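Local coordinates for apical membrane antigen AMA1 (Toxoplasma gondii ME49, PDB 4YIV), which plays an important role in host cell invasion as part of the moving junction between parasite and host membranes, at residues 25-29 and 226-230; 266-271 and 332-338; 297-302 and 314-320. One frame throughout, in Å; residues are numbered along the deposited sequence.

Interaction 1: residues 25-29 and 226-230. With CO (cobalt (II) ion), chain I; NAG (2-acetamido-2-deoxy-beta-D-glucopyranose), chain B.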
loop_
_atom_site.group_PDB
_atom_site.type_symbol
_atom_site.label_atom_id
_atom_site.label_comp_id
_atom_site.label_asym_id
_atom_site.label_seq_id
_atom_site.Cartn_x
_atom_site.Cartn_y
_atom_site.Cartn_z
ATOM N N GLU A 25 1.294 -16.427 -1.749
ATOM C CA GLU A 25 2.114 -15.740 -0.743
ATOM C C GLU A 25 2.055 -14.203 -0.864
ATOM O O GLU A 25 2.071 -13.488 0.134
ATOM C CB GLU A 25 3.580 -16.189 -0.860
ATOM C CG GLU A 25 3.967 -17.348 0.042
ATOM C CD GLU A 25 4.581 -16.906 1.372
ATOM O OE1 GLU A 25 5.645 -16.260 1.369
ATOM O OE2 GLU A 25 4.015 -17.227 2.434
ATOM N N ARG A 26 1.938 -13.696 -2.082
ATOM C CA ARG A 26 1.993 -12.258 -2.282
ATOM C C ARG A 26 0.852 -11.533 -1.583
ATOM O O ARG A 26 0.898 -10.302 -1.432
ATOM C CB ARG A 26 1.998 -11.924 -3.772
ATOM C CG ARG A 26 0.701 -12.102 -4.465
ATOM C CD ARG A 26 0.847 -12.001 -5.977
ATOM N NE ARG A 26 1.979 -12.778 -6.467
ATOM C CZ ARG A 26 2.396 -12.801 -7.729
ATOM N NH1 ARG A 26 1.763 -12.086 -8.668
ATOM N NH2 ARG A 26 3.445 -13.556 -8.038
ATOM N N PHE A 27 -0.168 -12.277 -1.162
ATOM C CA PHE A 27 -1.323 -11.655 -0.539
ATOM C C PHE A 27 -1.224 -11.608 0.967
ATOM O O PHE A 27 -2.108 -11.063 1.628
ATOM C CB PHE A 27 -2.588 -12.379 -0.951
ATOM C CG PHE A 27 -2.864 -12.286 -2.420
ATOM C CD1 PHE A 27 -3.137 -11.069 -2.996
ATOM C CD2 PHE A 27 -2.793 -13.413 -3.236
ATOM C CE1 PHE A 27 -3.374 -10.961 -4.353
ATOM C CE2 PHE A 27 -3.026 -13.316 -4.589
ATOM C CZ PHE A 27 -3.322 -12.098 -5.152
ATOM N N ASN A 28 -0.179 -12.189 1.527
ATOM C CA ASN A 28 -0.003 -12.219 2.973
ATOM C C ASN A 28 0.745 -11.012 3.476
ATOM O O ASN A 28 1.909 -11.035 3.605
ATOM C CB ASN A 28 0.653 -13.516 3.456
ATOM C CG ASN A 28 0.578 -13.681 4.965
ATOM O OD1 ASN A 28 0.340 -12.730 5.674
ATOM N ND2 ASN A 28 0.753 -14.900 5.447
ATOM N N LEU A 29 0.019 -9.956 3.747
ATOM C CA LEU A 29 0.632 -8.716 4.199
ATOM C C LEU A 29 1.197 -8.801 5.614
ATOM O O LEU A 29 2.027 -7.986 6.020
ATOM C CB LEU A 29 -0.383 -7.586 4.117
ATOM C CG LEU A 29 -0.783 -7.267 2.680
ATOM C CD1 LEU A 29 -2.092 -6.474 2.576
ATOM C CD2 LEU A 29 0.393 -6.468 2.001
ATOM N N SER A 226 7.552 -9.962 -6.043
ATOM C CA SER A 226 6.918 -11.269 -5.809
ATOM C C SER A 226 6.185 -11.377 -4.471
ATOM O O SER A 226 5.364 -12.266 -4.287
ATOM C CB SER A 226 7.978 -12.386 -5.858
ATOM O OG SER A 226 8.897 -12.254 -4.768
ATOM N N LYS A 227 6.494 -10.498 -3.530
ATOM C CA LYS A 227 6.043 -10.701 -2.159
ATOM C C LYS A 227 4.869 -9.837 -1.768
ATOM O O LYS A 227 4.341 -10.017 -0.670
ATOM C CB LYS A 227 7.179 -10.440 -1.192
ATOM C CG LYS A 227 8.299 -11.426 -1.326
ATOM C CD LYS A 227 7.733 -12.861 -1.162
ATOM C CE LYS A 227 8.718 -13.839 -0.614
ATOM N NZ LYS A 227 7.997 -15.144 -0.286
ATOM N N CYS A 228 4.471 -8.929 -2.661
ATOM C CA CYS A 228 3.487 -7.875 -2.362
ATOM C C CYS A 228 2.344 -7.927 -3.392
ATOM O O CYS A 228 2.583 -8.311 -4.568
ATOM C CB CYS A 228 4.181 -6.505 -2.351
ATOM S SG CYS A 228 5.520 -6.312 -1.112
ATOM N N PRO A 229 1.088 -7.640 -2.955
ATOM C CA PRO A 229 -0.055 -7.774 -3.836
ATOM C C PRO A 229 -0.235 -6.483 -4.621
ATOM O O PRO A 229 -1.194 -5.733 -4.409
ATOM C CB PRO A 229 -1.206 -8.042 -2.875
ATOM C CG PRO A 229 -0.865 -7.214 -1.697
ATOM C CD PRO A 229 0.651 -7.241 -1.592
ATOM N N ASN A 230 0.716 -6.213 -5.507
ATOM C CA ASN A 230 0.819 -4.908 -6.149
ATOM C C ASN A 230 -0.388 -4.512 -6.977
ATOM O O ASN A 230 -0.810 -3.348 -6.972
ATOM C CB ASN A 230 2.060 -4.861 -7.041
ATOM C CG ASN A 230 3.345 -5.021 -6.244
ATOM O OD1 ASN A 230 3.633 -4.212 -5.369
ATOM N ND2 ASN A 230 4.106 -6.076 -6.520
HETATM CO CO CO I . 7.320 -15.650 2.679
HETATM C C1 NAG B . 0.553 -15.365 6.840
HETATM C C2 NAG B . 0.143 -16.781 7.233
HETATM C C3 NAG B . 0.220 -16.984 8.739
HETATM C C4 NAG B . 1.588 -16.559 9.247
HETATM C C5 NAG B . 1.886 -15.131 8.809
HETATM C C6 NAG B . 3.262 -14.690 9.294
HETATM C C7 NAG B . -1.438 -17.432 5.510
HETATM C C8 NAG B . -2.884 -17.548 5.128
HETATM N N2 NAG B . -1.202 -17.057 6.765
HETATM O O3 NAG B . -0.000 -18.364 9.050
HETATM O O4 NAG B . 1.616 -16.639 10.676
HETATM O O5 NAG B . 1.830 -15.028 7.386
HETATM O O6 NAG B . 4.271 -15.453 8.624
HETATM O O7 NAG B . -0.537 -17.667 4.722
HETATM O O HOH W 1 9.068 -14.459 2.388
HETATM O O HOH W 2 6.815 -17.985 3.361
HETATM O O HOH W 3 8.874 -16.699 3.610
#
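Arg26 and Pro229 touch where the segment 25-29 meets the end of helix 224-227. Glu25 to Asn28 form a type I beta turn, closed by Asn28 N giving a hydrogen bond to Glu25 O. The CB of Arg26 lies 3.4 Å from Ser226 O. CG sits between the backbone N and the carbonyl carbon (chi1 74°), and this carries it over the centre of the ring of Phe27, 3.8 Å above its plane. CD carries the chain on through a bend at chi3 (46°) to NE. Ser226 O lies oblique to the guanidinium, and NH1 at the tip is hydrogen-bonded to Pro356 O.

The Pro229 ring packs against the carbonyl of Arg26, with CD 3.1 Å from Arg26 O. The proline nitrogen has no hydrogen to offer this oxygen, so the approach is a van der Waals one. Pro229 CB meets Phe27 CD1 at 3.6 Å, the two side chains sliding past each other. Leu29 adds CD2, 3.7 Å from Pro229 CD.

At the metal end, Glu25 and Lys227 lie side by side and point the same way. Glu25 OE1 binds the cobalt ion at 2.2 Å and receives a weak, salt-bridging hydrogen bond from Lys227 NZ at 3.1 Å. Lys227 NZ also gives a weak hydrogen bond to one of the cobalt-bound waters. Glu25 OE1 is hydrogen-bonded to His32 NE2 as well. His31 and three waters complete the site. Asn28 points away from the helix end and carries the N-linked glycan on ND2.

In the fold, the turn directly follows helix 18-25. Cys228, just past helix 224-227, is tied to Cys59 by a disulfide, while Leu29 and Pro229 both rest on Thr333 of strand 329-333.

Interaction 2: residues 266-271 and 332-338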
loop_
_atom_site.group_PDB
_atom_site.type_symbol
_atom_site.label_atom_id
_atom_site.label_comp_id
_atom_site.label_asym_id
_atom_site.label_seq_id
_atom_site.Cartn_x
_atom_site.Cartn_y
_atom_site.Cartn_z
ATOM N N CYS A 266 -14.883 -0.133 -3.735
ATOM C CA CYS A 266 -14.480 -1.274 -2.954
ATOM C C CYS A 266 -12.975 -1.239 -2.712
ATOM O O CYS A 266 -12.532 -1.435 -1.624
ATOM C CB CYS A 266 -14.869 -2.571 -3.639
ATOM S SG CYS A 266 -14.611 -4.058 -2.686
ATOM N N TRP A 267 -12.217 -0.958 -3.759
ATOM C CA TRP A 267 -10.772 -0.889 -3.681
ATOM C C TRP A 267 -10.382 0.159 -2.650
ATOM O O TRP A 267 -9.513 -0.084 -1.805
ATOM C CB TRP A 267 -10.185 -0.585 -5.066
ATOM C CG TRP A 267 -8.736 -0.183 -5.026
ATOM C CD1 TRP A 267 -7.655 -1.008 -4.803
ATOM C CD2 TRP A 267 -8.191 1.125 -5.254
ATOM N NE1 TRP A 267 -6.498 -0.284 -4.851
ATOM C CE2 TRP A 267 -6.786 1.017 -5.132
ATOM C CE3 TRP A 267 -8.742 2.365 -5.547
ATOM C CZ2 TRP A 267 -5.936 2.106 -5.289
ATOM C CZ3 TRP A 267 -7.891 3.445 -5.708
ATOM C CH2 TRP A 267 -6.508 3.308 -5.566
ATOM N N VAL A 268 -11.055 1.303 -2.684
ATOM C CA VAL A 268 -10.789 2.362 -1.705
ATOM C C VAL A 268 -11.105 1.877 -0.287
ATOM O O VAL A 268 -10.341 2.141 0.657
ATOM C CB VAL A 268 -11.607 3.626 -2.000
ATOM C CG1 VAL A 268 -11.518 4.623 -0.804
ATOM C CG2 VAL A 268 -11.129 4.262 -3.268
ATOM N N LYS A 269 -12.207 1.141 -0.138
ATOM C CA LYS A 269 -12.613 0.633 1.170
ATOM C C LYS A 269 -11.588 -0.309 1.783
ATOM O O LYS A 269 -11.429 -0.331 3.012
ATOM C CB LYS A 269 -13.991 -0.085 1.090
ATOM C CG LYS A 269 -15.252 0.822 1.088
ATOM C CD LYS A 269 -16.554 -0.040 1.172
ATOM C CE LYS A 269 -17.810 0.813 1.266
ATOM N NZ LYS A 269 -17.865 1.585 2.550
ATOM N N THR A 270 -10.856 -1.079 0.973
ATOM C CA THR A 270 -9.905 -2.000 1.584
ATOM C C THR A 270 -8.776 -1.226 2.263
ATOM O O THR A 270 -8.173 -1.728 3.198
ATOM C CB THR A 270 -9.303 -3.020 0.549
ATOM O OG1 THR A 270 -8.528 -2.323 -0.438
ATOM C CG2 THR A 270 -10.433 -3.773 -0.167
ATOM N N PHE A 271 -8.522 0.011 1.804
ATOM C CA PHE A 271 -7.534 0.893 2.425
ATOM C C PHE A 271 -8.097 1.785 3.535
ATOM O O PHE A 271 -7.404 2.088 4.509
ATOM C CB PHE A 271 -6.913 1.802 1.361
ATOM C CG PHE A 271 -5.853 2.732 1.881
ATOM C CD1 PHE A 271 -4.617 2.265 2.283
ATOM C CD2 PHE A 271 -6.103 4.090 1.948
ATOM C CE1 PHE A 271 -3.657 3.144 2.750
ATOM C CE2 PHE A 271 -5.164 4.968 2.414
ATOM C CZ PHE A 271 -3.923 4.497 2.811
ATOM N N TYR A 332 -9.087 -7.037 -4.106
ATOM C CA TYR A 332 -8.253 -5.878 -3.789
ATOM C C TYR A 332 -7.595 -6.043 -2.440
ATOM O O TYR A 332 -8.091 -6.785 -1.591
ATOM C CB TYR A 332 -9.088 -4.597 -3.742
ATOM C CG TYR A 332 -9.793 -4.260 -5.045
ATOM C CD1 TYR A 332 -9.070 -3.887 -6.187
ATOM C CD2 TYR A 332 -11.167 -4.324 -5.136
ATOM C CE1 TYR A 332 -9.721 -3.576 -7.375
ATOM C CE2 TYR A 332 -11.826 -4.007 -6.318
ATOM C CZ TYR A 332 -11.094 -3.637 -7.432
ATOM O OH TYR A 332 -11.761 -3.331 -8.595
ATOM N N THR A 333 -6.489 -5.346 -2.231
ATOM C CA THR A 333 -5.966 -5.192 -0.890
ATOM C C THR A 333 -5.651 -3.749 -0.634
ATOM O O THR A 333 -5.574 -2.910 -1.559
ATOM C CB THR A 333 -4.678 -6.026 -0.636
ATOM O OG1 THR A 333 -3.553 -5.376 -1.225
ATOM C CG2 THR A 333 -4.821 -7.403 -1.192
ATOM N N ALA A 334 -5.490 -3.438 0.653
ATOM C CA ALA A 334 -5.097 -2.120 1.069
ATOM C C ALA A 334 -3.793 -1.654 0.435
ATOM O O ALA A 334 -3.552 -0.438 0.268
ATOM C CB ALA A 334 -4.997 -2.096 2.634
ATOM N N ALA A 335 -2.929 -2.605 0.079
ATOM C CA ALA A 335 -1.602 -2.250 -0.439
ATOM C C ALA A 335 -1.582 -2.021 -1.956
ATOM O O ALA A 335 -0.765 -1.238 -2.454
ATOM C CB ALA A 335 -0.582 -3.342 -0.100
ATOM N N GLY A 336 -2.460 -2.706 -2.675
ATOM C CA GLY A 336 -2.374 -2.727 -4.122
ATOM C C GLY A 336 -3.107 -1.642 -4.884
ATOM O O GLY A 336 -3.776 -0.778 -4.312
ATOM N N SER A 337 -3.026 -1.753 -6.215
ATOM C CA SER A 337 -3.537 -0.745 -7.136
ATOM C C SER A 337 -4.953 -1.114 -7.552
ATOM O O SER A 337 -5.384 -2.249 -7.377
ATOM C CB SER A 337 -2.652 -0.632 -8.396
ATOM O OG SER A 337 -2.713 -1.848 -9.127
ATOM N N LEU A 338 -5.675 -0.146 -8.111
ATOM C CA LEU A 338 -6.994 -0.401 -8.665
ATOM C C LEU A 338 -6.876 -1.272 -9.894
ATOM O O LEU A 338 -7.648 -2.227 -10.079
ATOM C CB LEU A 338 -7.691 0.924 -9.007
ATOM C CG LEU A 338 -9.054 0.872 -9.680
ATOM C CD1 LEU A 338 -10.059 0.106 -8.885
ATOM C CD2 LEU A 338 -9.514 2.278 -9.876
HETATM O O HOH W 4 -6.521 -0.235 -1.603
#
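Trp267 of helix 263-272 packs against Tyr332 at the end of strand 329-333 and Leu338 in the loop that follows. This is the helix-on-sheet core of a PAN-type fold: one helix lies on a five-stranded antiparallel sheet, and the Cys266-Cys313 disulfide joins the two.

The closest packing surrounds the indole. Trp267 CB stands over the centre of the Tyr332 ring, 3.6 Å from its centroid. The indole then turns its edge toward the same ring face in an offset edge-to-face pair, planes at 62°. CG lies anti to the backbone N (chi1 167°), which sends the indole out toward residues 336-338. There NE1 gives a fairly straight hydrogen bond of 2.8 Å to Gly336 O. The oxygen lies in the indole plane, but NE1 sits well above the plane of the carbonyl. Leu338 CB covers one face of the six-membered ring, 3.8 Å from its centroid. Beyond the segments, the His208 ring meets Trp267 edge-to-face. Ala334 CB also packs closely on the helix, 3.2 Å from Thr270 O.

By contrast, one buried water fills in on the opposite face of the indole from Leu338 N. It bridges the two backbones, giving hydrogen bonds to Trp267 O and Thr333 O. Thr270 OG1 turns back along its own helix, donating to Trp267 O at 2.8 Å. Phe271 makes a lighter contact, its CD1 3.5 Å from Ala334 O.

Interaction 3: residues 297-302 and 314-320; sequences GRNYGF and ALSDQVP. With NAG (2-acetamido-2-deoxy-beta-D-glucopyranose), chain B.
Tyr300 lies with one ring face under Pro320, the two side chains crossing almost perpendicularly. Pro320 CD stands 4.0 Å from the ring centroid, 17° off the normal, so this is a CH-pi contact. Asn299 CB covers the opposite face. Val319 meets the outer end of the ring obliquely, with CG2 3.5 Å from Tyr300 OH. Its other methyl, CG1, lies anti to the backbone N (chi1 174°) and turns to the glycan, 3.4 Å from C8 of the N-acetylglucosamine. The phenol oxygen is hydrogen-bonded to Leu29 N.

Phe302 presents a face to Ala314. The alanine CB lies 4.0 Å from the ring centroid, displaced toward the rim. Tyr300, Phe302, Ala314 and Ser316 all project from the same face of the sheet.

These residues belong to the beta hairpin of strands 300-305 and 311-316, inside the five-stranded antiparallel sheet of the PAN-type domain. Tyr300 pairs with Ser316, and Phe302 with Ala314, as hydrogen-bonded pairs. Ser316 N donates to Tyr300 O at 2.9 Å, while the return bond from Tyr300 N to Ser316 O is longer, 3.3 Å. Gly301 and Leu315 form the non-hydrogen-bonded pair between them, and Leu315 projects to the other face.

Arg298, just before the strand, crosses Leu315 nearly perpendicularly, its CD 3.8 Å from Leu315 CB. A bend at chi3 (-61°) then turns the guanidinium, whose NH1 is hydrogen-bonded to Asn273 and salt-bridged to Asp274. A water lies between Arg298 NE, from which it accepts, and Leu315 O. Beyond the paired residues, at the open end of the hairpin, Gly297 O lies 3.1 Å from Asp317 CB. A second water joins Gly297 N to Asp317 O.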
loop_
_atom_site.group_PDB
_atom_site.type_symbol
_atom_site.label_atom_id
_atom_site.label_comp_id
_atom_site.label_asym_id
_atom_site.label_seq_id
_atom_site.Cartn_x
_atom_site.Cartn_y
_atom_site.Cartn_z
ATOM N N GLY A 297 -4.880 -6.877 9.994
ATOM C CA GLY A 297 -5.987 -5.970 9.802
ATOM C C GLY A 297 -6.920 -6.363 8.679
ATOM O O GLY A 297 -6.654 -7.333 7.966
ATOM N N ARG A 298 -8.028 -5.649 8.543
ATOM C CA ARG A 298 -9.043 -5.927 7.539
ATOM C C ARG A 298 -8.539 -5.278 6.267
ATOM O O ARG A 298 -9.021 -4.260 5.851
ATOM C CB ARG A 298 -10.354 -5.289 7.975
ATOM C CG ARG A 298 -11.552 -5.707 7.161
ATOM C CD ARG A 298 -12.828 -4.969 7.529
ATOM N NE ARG A 298 -13.246 -5.181 8.899
ATOM C CZ ARG A 298 -13.478 -4.221 9.781
ATOM N NH1 ARG A 298 -13.373 -2.957 9.457
ATOM N NH2 ARG A 298 -13.858 -4.542 10.987
ATOM N N ASN A 299 -7.549 -5.923 5.688
ATOM C CA ASN A 299 -6.792 -5.438 4.537
ATOM C C ASN A 299 -7.258 -5.949 3.176
ATOM O O ASN A 299 -6.737 -5.505 2.141
ATOM C CB ASN A 299 -5.332 -5.859 4.660
ATOM C CG ASN A 299 -4.684 -5.381 5.926
ATOM O OD1 ASN A 299 -5.055 -4.349 6.478
ATOM N ND2 ASN A 299 -3.675 -6.105 6.365
ATOM N N TYR A 300 -8.232 -6.854 3.185
ATOM C CA TYR A 300 -8.535 -7.697 2.033
ATOM C C TYR A 300 -9.972 -7.559 1.654
ATOM O O TYR A 300 -10.861 -7.460 2.514
ATOM C CB TYR A 300 -8.211 -9.173 2.353
ATOM C CG TYR A 300 -6.867 -9.344 2.936
ATOM C CD1 TYR A 300 -5.742 -9.317 2.118
ATOM C CD2 TYR A 300 -6.683 -9.489 4.295
ATOM C CE1 TYR A 300 -4.513 -9.431 2.614
ATOM C CE2 TYR A 300 -5.422 -9.612 4.816
ATOM C CZ TYR A 300 -4.342 -9.589 3.961
ATOM O OH TYR A 300 -3.073 -9.699 4.432
ATOM N N GLY A 301 -10.242 -7.529 0.358
ATOM C CA GLY A 301 -11.623 -7.466 -0.039
ATOM C C GLY A 301 -11.867 -7.799 -1.482
ATOM O O GLY A 301 -10.912 -7.957 -2.269
ATOM N N PHE A 302 -13.140 -7.940 -1.821
ATOM C CA PHE A 302 -13.517 -8.001 -3.233
ATOM C C PHE A 302 -14.854 -7.416 -3.556
ATOM O O PHE A 302 -15.798 -7.408 -2.763
ATOM C CB PHE A 302 -13.468 -9.448 -3.769
ATOM C CG PHE A 302 -14.298 -10.454 -2.993
ATOM C CD1 PHE A 302 -15.656 -10.646 -3.272
ATOM C CD2 PHE A 302 -13.705 -11.230 -1.995
ATOM C CE1 PHE A 302 -16.398 -11.615 -2.564
ATOM C CE2 PHE A 302 -14.433 -12.202 -1.304
ATOM C CZ PHE A 302 -15.777 -12.388 -1.593
ATOM N N ALA A 314 -17.013 -7.104 -0.155
ATOM C CA ALA A 314 -16.772 -7.962 0.998
ATOM C C ALA A 314 -15.388 -7.735 1.529
ATOM O O ALA A 314 -14.408 -7.906 0.796
ATOM C CB ALA A 314 -16.942 -9.406 0.643
ATOM N N LEU A 315 -15.309 -7.415 2.820
ATOM C CA LEU A 315 -14.055 -7.096 3.494
ATOM C C LEU A 315 -13.738 -7.997 4.681
ATOM O O LEU A 315 -14.618 -8.300 5.507
ATOM C CB LEU A 315 -14.098 -5.675 3.985
ATOM C CG LEU A 315 -14.459 -4.608 2.963
ATOM C CD1 LEU A 315 -14.825 -3.359 3.670
ATOM C CD2 LEU A 315 -13.252 -4.342 2.130
ATOM N N SER A 316 -12.488 -8.430 4.757
ATOM C CA SER A 316 -12.061 -9.390 5.785
ATOM C C SER A 316 -10.624 -9.132 6.227
ATOM O O SER A 316 -9.844 -8.551 5.465
ATOM C CB SER A 316 -12.193 -10.807 5.238
ATOM O OG SER A 316 -11.650 -11.741 6.134
ATOM N N ASP A 317 -10.271 -9.547 7.449
ATOM C CA ASP A 317 -8.891 -9.527 7.919
ATOM C C ASP A 317 -8.232 -10.895 7.792
ATOM O O ASP A 317 -7.100 -11.087 8.232
ATOM C CB ASP A 317 -8.802 -9.034 9.372
ATOM C CG ASP A 317 -9.548 -9.936 10.365
ATOM O OD1 ASP A 317 -10.095 -10.975 9.943
ATOM O OD2 ASP A 317 -9.570 -9.604 11.580
ATOM N N GLN A 318 -8.938 -11.841 7.182
ATOM C CA GLN A 318 -8.375 -13.175 6.942
ATOM C C GLN A 318 -7.475 -13.217 5.703
ATOM O O GLN A 318 -7.934 -12.988 4.572
ATOM C CB GLN A 318 -9.513 -14.197 6.795
ATOM C CG GLN A 318 -10.356 -14.383 8.064
ATOM C CD GLN A 318 -9.579 -15.071 9.185
ATOM O OE1 GLN A 318 -9.513 -14.561 10.307
ATOM N NE2 GLN A 318 -8.985 -16.236 8.882
ATOM N N VAL A 319 -6.193 -13.474 5.920
ATOM C CA VAL A 319 -5.250 -13.625 4.820
ATOM C C VAL A 319 -5.767 -14.728 3.896
ATOM O O VAL A 319 -6.059 -15.836 4.350
ATOM C CB VAL A 319 -3.846 -13.956 5.328
ATOM C CG1 VAL A 319 -2.904 -14.264 4.167
ATOM C CG2 VAL A 319 -3.298 -12.798 6.148
ATOM N N PRO A 320 -5.918 -14.431 2.598
ATOM C CA PRO A 320 -6.427 -15.508 1.743
ATOM C C PRO A 320 -5.421 -16.660 1.543
ATOM O O PRO A 320 -4.193 -16.474 1.467
ATOM C CB PRO A 320 -6.724 -14.790 0.417
ATOM C CG PRO A 320 -5.923 -13.585 0.428
ATOM C CD PRO A 320 -5.740 -13.168 1.860
HETATM C C1 NAG B . 0.553 -15.365 6.840
HETATM C C2 NAG B . 0.143 -16.781 7.233
HETATM C C3 NAG B . 0.220 -16.984 8.739
HETATM C C4 NAG B . 1.588 -16.559 9.247
HETATM C C5 NAG B . 1.886 -15.131 8.809
HETATM C C6 NAG B . 3.262 -14.690 9.294
HETATM C C7 NAG B . -1.438 -17.432 5.510
HETATM C C8 NAG B . -2.884 -17.548 5.128
HETATM N N2 NAG B . -1.202 -17.057 6.765
HETATM O O3 NAG B . -0.000 -18.364 9.050
HETATM O O4 NAG B . 1.616 -16.639 10.676
HETATM O O5 NAG B . 1.830 -15.028 7.386
HETATM O O6 NAG B . 4.271 -15.453 8.624
HETATM O O7 NAG B . -0.537 -17.667 4.722
HETATM O O HOH W 5 -4.885 -9.782 8.854
HETATM O O HOH W 6 -14.117 -7.982 8.334
#

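In the fold
Interactions 2 and 3 share one sheet, their centres about 10 Å apart. Strand 329-333 runs beside strand 300-305, with Tyr332 N 2.7 Å from Gly301 O and Ala334 N 2.8 Å from Asn299 O. Both segments of interaction 3 fall between those of interaction 2 in the sequence. Interaction 1 lies about 13 Å from each, centre to centre. It reaches interaction 2 through Asn230 O, 2.8 Å from Ser337 N, and interaction 3 through Phe27 CB, 3.8 Å from Pro320 CG. The glycan on Asn28 also touches Val319, so it borders interactions 1 and 3. The cobalt ion on Glu25 belongs to interaction 1. In interaction 2, the side chain of Leu338 is about 5 Å from a different bound cobalt ion.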